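Local coordinates for protein alpha-glucosidase (PDB 5XFM) that probably hydrolyses both beta-L-arabinopyranosides and alpha-galactosides, as a bifunctional glycoside hydrolase of family 97, at residues Ser210-Asp215 and Trp279-Pro284; Asp418-Ala423 and Val430-Cys435; Thr436-Trp441 and Pro446-Ser451. The protein carries 1 engineered substitution. All coordinates share one frame; numbering follows the deposited sequence.

Contact 1. Residues Ser210-Asp215 and Trp279-Pro284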
loop_
_atom_site.group_PDB
_atom_site.type_symbol
_atom_site.label_atom_id
_atom_site.label_comp_id
_atom_site.label_asym_id
_atom_site.label_seq_id
_atom_site.Cartn_x
_atom_site.Cartn_y
_atom_site.Cartn_z
ATOM N N SER A 210 11.053 1.445 3.017
ATOM C CA SER A 210 10.146 0.315 2.835
ATOM C C SER A 210 10.884 -0.916 2.324
ATOM O O SER A 210 12.104 -0.990 2.403
ATOM C CB SER A 210 9.011 0.682 1.880
ATOM O OG SER A 210 7.907 -0.191 2.055
ATOM N N GLU A 211 10.140 -1.890 1.819
ATOM C CA GLU A 211 10.760 -3.051 1.193
ATOM C C GLU A 211 9.848 -3.588 0.099
ATOM O O GLU A 211 8.620 -3.452 0.173
ATOM C CB GLU A 211 11.057 -4.143 2.229
ATOM C CG GLU A 211 9.841 -4.956 2.630
ATOM C CD GLU A 211 10.162 -6.072 3.604
ATOM O OE1 GLU A 211 11.316 -6.546 3.613
ATOM O OE2 GLU A 211 9.247 -6.467 4.365
ATOM N N THR A 212 10.445 -4.205 -0.915
ATOM C CA THR A 212 9.653 -4.782 -1.995
ATOM C C THR A 212 10.249 -6.087 -2.510
ATOM O O THR A 212 11.419 -6.398 -2.255
ATOM C CB THR A 212 9.513 -3.796 -3.166
ATOM O OG1 THR A 212 8.577 -4.312 -4.120
ATOM C CG2 THR A 212 10.862 -3.575 -3.837
ATOM N N GLY A 213 9.443 -6.838 -3.256
ATOM C CA GLY A 213 9.881 -8.102 -3.811
ATOM C C GLY A 213 9.891 -9.200 -2.772
ATOM O O GLY A 213 10.675 -10.143 -2.858
ATOM N N VAL A 214 9.005 -9.084 -1.787
ATOM C CA VAL A 214 8.800 -10.167 -0.834
ATOM C C VAL A 214 7.793 -11.181 -1.362
ATOM O O VAL A 214 6.636 -10.847 -1.641
ATOM C CB VAL A 214 8.314 -9.648 0.527
ATOM C CG1 VAL A 214 7.949 -10.817 1.448
ATOM C CG2 VAL A 214 9.362 -8.738 1.151
ATOM N N ASP A 215 8.243 -12.421 -1.509
ATOM C CA ASP A 215 7.362 -13.496 -1.925
ATOM C C ASP A 215 7.605 -14.697 -1.042
ATOM O O ASP A 215 8.086 -14.557 0.079
ATOM C CB ASP A 215 7.567 -13.851 -3.405
ATOM C CG ASP A 215 9.032 -14.093 -3.769
ATOM O OD1 ASP A 215 9.780 -14.702 -2.971
ATOM O OD2 ASP A 215 9.431 -13.675 -4.876
ATOM N N TRP A 279 8.022 -1.137 -7.699
ATOM C CA TRP A 279 7.858 -1.857 -8.953
ATOM C C TRP A 279 9.113 -1.777 -9.856
ATOM O O TRP A 279 9.253 -2.551 -10.800
ATOM C CB TRP A 279 6.611 -1.331 -9.668
ATOM C CG TRP A 279 5.424 -1.363 -8.744
ATOM C CD1 TRP A 279 4.669 -2.451 -8.423
ATOM C CD2 TRP A 279 4.891 -0.269 -7.985
ATOM N NE1 TRP A 279 3.690 -2.102 -7.525
ATOM C CE2 TRP A 279 3.805 -0.768 -7.240
ATOM C CE3 TRP A 279 5.221 1.086 -7.870
ATOM C CZ2 TRP A 279 3.042 0.040 -6.397
ATOM C CZ3 TRP A 279 4.465 1.888 -7.022
ATOM C CH2 TRP A 279 3.389 1.361 -6.300
ATOM N N ASP A 280 10.027 -0.856 -9.557
ATOM C CA ASP A 280 11.234 -0.683 -10.378
ATOM C C ASP A 280 12.147 -1.907 -10.395
ATOM O O ASP A 280 12.786 -2.203 -11.401
ATOM C CB ASP A 280 12.055 0.512 -9.896
ATOM C CG ASP A 280 11.463 1.839 -10.313
ATOM O OD1 ASP A 280 10.563 1.856 -11.189
ATOM O OD2 ASP A 280 11.920 2.870 -9.772
ATOM N N VAL A 281 12.200 -2.625 -9.283
ATOM C CA VAL A 281 13.194 -3.679 -9.124
ATOM C C VAL A 281 12.608 -5.086 -9.007
ATOM O O VAL A 281 13.307 -6.012 -8.599
ATOM C CB VAL A 281 14.073 -3.393 -7.888
ATOM C CG1 VAL A 281 14.860 -2.101 -8.087
ATOM C CG2 VAL A 281 13.216 -3.293 -6.646
ATOM N N VAL A 282 11.330 -5.246 -9.350
ATOM C CA VAL A 282 10.706 -6.571 -9.379
ATOM C C VAL A 282 10.103 -6.901 -10.750
ATOM O O VAL A 282 9.836 -6.008 -11.556
ATOM C CB VAL A 282 9.603 -6.703 -8.295
ATOM C CG1 VAL A 282 10.174 -6.355 -6.928
ATOM C CG2 VAL A 282 8.414 -5.808 -8.615
ATOM N N SER A 283 9.865 -8.188 -10.991
ATOM C CA SER A 283 9.280 -8.651 -12.247
ATOM C C SER A 283 8.132 -9.624 -11.983
ATOM O O SER A 283 8.089 -10.243 -10.921
ATOM C CB SER A 283 10.356 -9.317 -13.117
ATOM O OG SER A 283 11.527 -8.517 -13.160
ATOM N N PRO A 284 7.199 -9.760 -12.945
ATOM C CA PRO A 284 6.116 -10.747 -12.827
ATOM C C PRO A 284 6.638 -12.161 -12.605
ATOM O O PRO A 284 7.616 -12.562 -13.234
ATOM C CB PRO A 284 5.394 -10.633 -14.172
ATOM C CG PRO A 284 5.602 -9.218 -14.577
ATOM C CD PRO A 284 6.989 -8.857 -14.092
#
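Thr212, at the end of strand 206-212, holds OG1 opposite its own backbone nitrogen (chi1 -172°), which sets CG2 between that nitrogen and the carbonyl carbon; both branches thereby lie against Val281 and Val282. Val281 and Val282 share a rotamer, with CG1 opposite the carbonyl carbon (chi1 -63° and -54°), but the turn of the backbone gives them different tasks. Val281 uses its other branch: its CG2 meets Thr212 CG2, methyl against methyl, at 3.7 Å. Val282 reaches across with CG1, which lies 3.8 Å from Thr212 OG1 and 3.6 Å from Gly213 CA. That one methyl thus fills the angle between the threonine hydroxyl and the glycine backbone, where the strand gives way to loop. The absence of a side chain at Gly213 matters twice. Its positive phi suits glycine, and a beta carbon there would point at the valine and come uncomfortably close to CG1. The contact is small, burying 143 Å² in all, and is apolar apart from the threonine oxygen. That oxygen finds its polar partner just before the second segment, in Pro278 O, so the hydroxyl ties the strand end to the short helix 277-280 while the methyls pack on the loop that follows it. Everything here belongs to the N-terminal region of the enzyme, where strand 206-212 lies in a large antiparallel sheet. Thr212 and Val281 both rest on Trp260 of the adjoining strand 256-266, Val281 also touches Tyr94 of strand 91-104, and on the side of the catalytic barrel Val282 packs on Met444 of helix 441-444.

Contact 2. Residues Asp418-Ala423 and Val430-Cys435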
loop_
_atom_site.group_PDB
_atom_site.type_symbol
_atom_site.label_atom_id
_atom_site.label_comp_id
_atom_site.label_asym_id
_atom_site.label_seq_id
_atom_site.Cartn_x
_atom_site.Cartn_y
_atom_site.Cartn_z
ATOM N N ASP A 418 0.514 -18.806 -3.081
ATOM C CA ASP A 418 -0.215 -19.967 -3.598
ATOM C C ASP A 418 -1.696 -19.647 -3.884
ATOM O O ASP A 418 -2.263 -20.120 -4.883
ATOM C CB ASP A 418 -0.104 -21.149 -2.627
ATOM C CG ASP A 418 1.328 -21.641 -2.466
ATOM O OD1 ASP A 418 2.194 -21.234 -3.269
ATOM O OD2 ASP A 418 1.589 -22.457 -1.560
ATOM N N ILE A 419 -2.308 -18.839 -3.022
ATOM C CA ILE A 419 -3.689 -18.428 -3.249
ATOM C C ILE A 419 -3.775 -17.621 -4.540
ATOM O O ILE A 419 -4.641 -17.876 -5.389
ATOM C CB ILE A 419 -4.250 -17.591 -2.080
ATOM C CG1 ILE A 419 -4.496 -18.471 -0.858
ATOM C CG2 ILE A 419 -5.544 -16.909 -2.483
ATOM C CD1 ILE A 419 -4.830 -17.675 0.401
ATOM N N LEU A 420 -2.861 -16.667 -4.700
ATOM C CA LEU A 420 -2.824 -15.871 -5.931
ATOM C C LEU A 420 -2.640 -16.714 -7.200
ATOM O O LEU A 420 -3.243 -16.428 -8.247
ATOM C CB LEU A 420 -1.711 -14.820 -5.852
ATOM C CG LEU A 420 -2.113 -13.519 -5.160
ATOM C CD1 LEU A 420 -0.904 -12.690 -4.749
ATOM C CD2 LEU A 420 -2.984 -12.736 -6.129
ATOM N N SER A 421 -1.800 -17.738 -7.102
ATOM C CA SER A 421 -1.445 -18.561 -8.250
ATOM C C SER A 421 -2.620 -19.474 -8.673
ATOM O O SER A 421 -2.955 -19.573 -9.865
ATOM C CB SER A 421 -0.190 -19.377 -7.925
ATOM O OG SER A 421 0.302 -20.054 -9.059
ATOM N N ASP A 422 -3.238 -20.148 -7.702
ATOM C CA ASP A 422 -4.428 -20.963 -7.992
ATOM C C ASP A 422 -5.564 -20.077 -8.539
ATOM O O ASP A 422 -6.289 -20.444 -9.486
ATOM C CB ASP A 422 -4.883 -21.718 -6.741
ATOM C CG ASP A 422 -3.941 -22.860 -6.363
ATOM O OD1 ASP A 422 -3.170 -23.328 -7.232
ATOM O OD2 ASP A 422 -3.975 -23.293 -5.193
ATOM N N ALA A 423 -5.702 -18.901 -7.934
ATOM C CA ALA A 423 -6.680 -17.923 -8.382
ATOM C C ALA A 423 -6.483 -17.597 -9.848
ATOM O O ALA A 423 -7.432 -17.666 -10.632
ATOM C CB ALA A 423 -6.597 -16.653 -7.550
ATOM N N VAL A 430 -7.865 -11.135 -7.005
ATOM C CA VAL A 430 -7.758 -11.300 -5.559
ATOM C C VAL A 430 -7.544 -9.993 -4.796
ATOM O O VAL A 430 -6.608 -9.254 -5.073
ATOM C CB VAL A 430 -6.611 -12.261 -5.200
ATOM C CG1 VAL A 430 -6.394 -12.291 -3.699
ATOM C CG2 VAL A 430 -6.911 -13.646 -5.723
ATOM N N ILE A 431 -8.439 -9.717 -3.849
ATOM C CA ILE A 431 -8.239 -8.664 -2.856
ATOM C C ILE A 431 -7.826 -9.296 -1.534
ATOM O O ILE A 431 -8.408 -10.304 -1.133
ATOM C CB ILE A 431 -9.516 -7.829 -2.620
ATOM C CG1 ILE A 431 -9.947 -7.097 -3.888
ATOM C CG2 ILE A 431 -9.307 -6.832 -1.490
ATOM C CD1 ILE A 431 -11.274 -6.390 -3.741
ATOM N N PHE A 432 -6.825 -8.731 -0.861
ATOM C CA PHE A 432 -6.493 -9.190 0.486
ATOM C C PHE A 432 -6.981 -8.218 1.552
ATOM O O PHE A 432 -6.904 -7.002 1.385
ATOM C CB PHE A 432 -4.993 -9.397 0.656
ATOM C CG PHE A 432 -4.452 -10.536 -0.138
ATOM C CD1 PHE A 432 -5.062 -11.778 -0.096
ATOM C CD2 PHE A 432 -3.323 -10.374 -0.922
ATOM C CE1 PHE A 432 -4.562 -12.829 -0.826
ATOM C CE2 PHE A 432 -2.820 -11.427 -1.654
ATOM C CZ PHE A 432 -3.438 -12.652 -1.607
ATOM N N HIS A 433 -7.478 -8.776 2.652
ATOM C CA HIS A 433 -7.849 -8.002 3.830
ATOM C C HIS A 433 -7.280 -8.669 5.077
ATOM O O HIS A 433 -6.885 -9.837 5.035
ATOM C CB HIS A 433 -9.368 -7.868 3.944
ATOM C CG HIS A 433 -9.917 -6.642 3.287
ATOM N ND1 HIS A 433 -10.614 -5.676 3.982
ATOM C CD2 HIS A 433 -9.877 -6.222 2.002
ATOM C CE1 HIS A 433 -10.970 -4.711 3.153
ATOM N NE2 HIS A 433 -10.534 -5.020 1.944
ATOM N N GLY A 434 -7.235 -7.924 6.179
ATOM C CA GLY A 434 -6.712 -8.430 7.440
ATOM C C GLY A 434 -5.319 -8.946 7.206
ATOM O O GLY A 434 -4.965 -10.040 7.646
ATOM N N CYS A 435 -4.524 -8.125 6.528
ATOM C CA CYS A 435 -3.355 -8.614 5.808
ATOM C C CYS A 435 -2.137 -7.729 5.975
ATOM O O CYS A 435 -2.189 -6.664 6.603
ATOM C CB CYS A 435 -3.680 -8.733 4.315
ATOM S SG CYS A 435 -4.141 -7.145 3.543
#
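Leu420 comes at Phe432 from the rim of the ring: its CD1 lies near the ring plane, 3.9 Å from Phe432 CE2, and its CG sits equally near Phe432 CZ. The second branch of the leucine turns the other way, bringing Leu420 CD2 to 3.8 Å from Val430 CB, so the isobutyl group straddles two side chains of one strand. Val430 in turn splits its methyls. With CG1 opposite the backbone nitrogen (chi1 173°), that branch lies over one face of the Phe432 ring toward its rim, while Val430 CG2 presses on Ala423 CB at 3.5 Å. Helix 410-425 and strand 429-432 are the second and third elements of a beta-alpha-beta unit in the TIM-type barrel, and here they run nearly antiparallel, at 160°, with short-segment axes 9.9 Å apart. An alanine in place of Leu420 would probably open a gap between helix and strand, taking from the Phe432 ring the group at its edge and from Val430 the neighbour of its CB. Outside the two segments, Phe432 also meets Tyr416 edge-to-face, and Val430 packs on Ile400 of strand 399-403.

Contact 3. Residues Thr436-Trp441 and Pro446-Ser451; sequences TLPRGW and PNYVGS
The Tyr448 ring lies between Trp441 and the backbone of its own strand at Gly450. Gly450 N sits over the centre of one face, 3.4 Å above the plane, and the opposite face takes Trp441 CB in a CH-pi contact, 4.0 Å from the ring centroid and 14° off the normal. At the edge, in the plane, is Ser451 OG. The indole of Trp441 does not stack on the phenol: Tyr448 CE1 stands at the indole edge, 4.1 Å from Trp441 CE3, while one indole face is covered by the backbone, with Arg439 N above its rim. The tyrosine reaches this place with CG opposite its backbone nitrogen (chi1 168°), which swings the ring over to the 436-441 loop. Its hydroxyl is held by a short bond to Ser451 OG, 2.6 Å, in which either oxygen may donate. Pro438 closes over that polar pair, its CB 3.3 Å from Tyr448 OH, so the proline ring walls off one side of a buried hydroxyl. The loop has its own brace: Arg439 NH1 donates to Thr436 OG1 at 2.7 Å and more weakly to Leu437 O, linking the arginine back to the residues on the other side of Pro438. NE1 of Trp441 donates to Val214 O of the N-terminal region, which helps fix the side chain whose CB methylene covers the tyrosine face. Gly440 occupies the N-cap position of the short helix 441-444, and the backbone angles of Gly450 call for glycine. All this belongs to the connection between two neighbouring parallel strands, 429-432 and 448-451, of the TIM-type barrel, where the loop folds back over the tyrosine, and Ser451 immediately precedes the calcium ligand Glu452.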
loop_
_atom_site.group_PDB
_atom_site.type_symbol
_atom_site.label_atom_id
_atom_site.label_comp_id
_atom_site.label_asym_id
_atom_site.label_seq_id
_atom_site.Cartn_x
_atom_site.Cartn_y
_atom_site.Cartn_z
ATOM N N THR A 436 -1.034 -8.180 5.393
ATOM C CA THR A 436 0.197 -7.426 5.439
ATOM C C THR A 436 0.281 -6.453 4.275
ATOM O O THR A 436 -0.505 -6.534 3.323
ATOM C CB THR A 436 1.406 -8.351 5.414
ATOM O OG1 THR A 436 2.599 -7.607 5.697
ATOM C CG2 THR A 436 1.526 -9.061 4.062
ATOM N N LEU A 437 1.248 -5.542 4.362
ATOM C CA LEU A 437 1.505 -4.568 3.312
ATOM C C LEU A 437 1.883 -5.283 2.020
ATOM O O LEU A 437 2.630 -6.258 2.057
ATOM C CB LEU A 437 2.632 -3.618 3.731
ATOM C CG LEU A 437 3.025 -2.496 2.772
ATOM C CD1 LEU A 437 2.013 -1.375 2.908
ATOM C CD2 LEU A 437 4.447 -1.977 3.019
ATOM N N PRO A 438 1.352 -4.817 0.873
ATOM C CA PRO A 438 1.768 -5.361 -0.423
ATOM C C PRO A 438 3.184 -4.902 -0.745
ATOM O O PRO A 438 3.539 -3.756 -0.465
ATOM C CB PRO A 438 0.752 -4.767 -1.400
ATOM C CG PRO A 438 0.352 -3.479 -0.758
ATOM C CD PRO A 438 0.332 -3.762 0.718
ATOM N N ARG A 439 4.001 -5.790 -1.290
ATOM C CA ARG A 439 5.396 -5.445 -1.515
ATOM C C ARG A 439 5.759 -5.571 -2.994
ATOM O O ARG A 439 6.469 -6.497 -3.395
ATOM C CB ARG A 439 6.281 -6.321 -0.630
ATOM C CG ARG A 439 6.408 -5.785 0.801
ATOM C CD ARG A 439 6.314 -6.925 1.798
ATOM N NE ARG A 439 6.651 -6.570 3.177
ATOM C CZ ARG A 439 5.774 -6.515 4.176
ATOM N NH1 ARG A 439 4.490 -6.760 3.954
ATOM N NH2 ARG A 439 6.179 -6.207 5.400
ATOM N N GLY A 440 5.258 -4.638 -3.803
ATOM C CA GLY A 440 5.470 -4.688 -5.236
ATOM C C GLY A 440 4.573 -5.734 -5.879
ATOM O O GLY A 440 4.860 -6.224 -6.972
ATOM N N TRP A 441 3.486 -6.085 -5.196
ATOM C CA TRP A 441 2.676 -7.227 -5.607
ATOM C C TRP A 441 1.883 -7.056 -6.919
ATOM O O TRP A 441 1.599 -8.054 -7.586
ATOM C CB TRP A 441 1.725 -7.610 -4.461
ATOM C CG TRP A 441 2.447 -8.318 -3.335
ATOM C CD1 TRP A 441 3.799 -8.474 -3.205
ATOM C CD2 TRP A 441 1.856 -9.004 -2.222
ATOM N NE1 TRP A 441 4.085 -9.194 -2.073
ATOM C CE2 TRP A 441 2.912 -9.532 -1.450
ATOM C CE3 TRP A 441 0.538 -9.218 -1.798
ATOM C CZ2 TRP A 441 2.693 -10.261 -0.280
ATOM C CZ3 TRP A 441 0.322 -9.943 -0.636
ATOM C CH2 TRP A 441 1.393 -10.453 0.111
ATOM N N PRO A 446 -0.049 -10.788 -11.665
ATOM C CA PRO A 446 -0.967 -10.226 -12.671
ATOM C C PRO A 446 -2.418 -10.106 -12.205
ATOM O O PRO A 446 -3.130 -9.227 -12.691
ATOM C CB PRO A 446 -0.873 -11.225 -13.831
ATOM C CG PRO A 446 0.453 -11.887 -13.663
ATOM C CD PRO A 446 0.706 -11.943 -12.183
ATOM N N ASN A 447 -2.849 -10.969 -11.289
ATOM C CA ASN A 447 -4.247 -10.966 -10.844
ATOM C C ASN A 447 -4.449 -10.338 -9.463
ATOM O O ASN A 447 -5.545 -10.367 -8.911
ATOM C CB ASN A 447 -4.813 -12.392 -10.859
ATOM C CG ASN A 447 -3.979 -13.368 -10.043
ATOM O OD1 ASN A 447 -2.745 -13.321 -10.053
ATOM N ND2 ASN A 447 -4.652 -14.269 -9.350
ATOM N N TYR A 448 -3.393 -9.745 -8.923
ATOM C CA TYR A 448 -3.496 -9.033 -7.660
ATOM C C TYR A 448 -4.211 -7.700 -7.861
ATOM O O TYR A 448 -3.818 -6.904 -8.702
ATOM C CB TYR A 448 -2.109 -8.814 -7.050
ATOM C CG TYR A 448 -2.126 -7.845 -5.898
ATOM C CD1 TYR A 448 -2.644 -8.213 -4.661
ATOM C CD2 TYR A 448 -1.638 -6.555 -6.051
ATOM C CE1 TYR A 448 -2.675 -7.325 -3.605
ATOM C CE2 TYR A 448 -1.664 -5.660 -5.002
ATOM C CZ TYR A 448 -2.180 -6.049 -3.782
ATOM O OH TYR A 448 -2.203 -5.149 -2.744
ATOM N N VAL A 449 -5.286 -7.463 -7.112
ATOM C CA VAL A 449 -6.029 -6.215 -7.286
ATOM C C VAL A 449 -6.255 -5.427 -5.986
ATOM O O VAL A 449 -7.270 -4.744 -5.835
ATOM C CB VAL A 449 -7.386 -6.466 -7.969
ATOM C CG1 VAL A 449 -7.166 -6.979 -9.397
ATOM C CG2 VAL A 449 -8.238 -7.434 -7.157
ATOM N N GLY A 450 -5.307 -5.511 -5.054
ATOM C CA GLY A 450 -5.338 -4.643 -3.895
ATOM C C GLY A 450 -5.321 -5.314 -2.538
ATOM O O GLY A 450 -5.614 -6.503 -2.411
ATOM N N SER A 451 -4.997 -4.520 -1.521
ATOM C CA SER A 451 -4.842 -4.997 -0.150
ATOM C C SER A 451 -5.433 -4.007 0.849
ATOM O O SER A 451 -5.548 -2.810 0.564
ATOM C CB SER A 451 -3.361 -5.210 0.183
ATOM O OG SER A 451 -2.815 -6.311 -0.516
#

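In the fold
Following the chain from the N terminus, contact 1 closes a long excursion of 63 residues within the N-terminal region. Contact 2 then spans six residues, the end of helix 410-425, a short turn and the start of strand 429-432, and contact 3 only four, mostly helix 441-444. The three follow in series; none nests in or crosses another. Contacts 2 and 3 share the parallel barrel sheet, joined by Phe432 N to Gly450 O and by Asn447 ND2 to Leu420 O. Contact 3 also meets contact 1, through the salt bridge of Arg439 with Glu211 and the bond of Gly213 N to Arg439 O, tying the barrel to the N-terminal region.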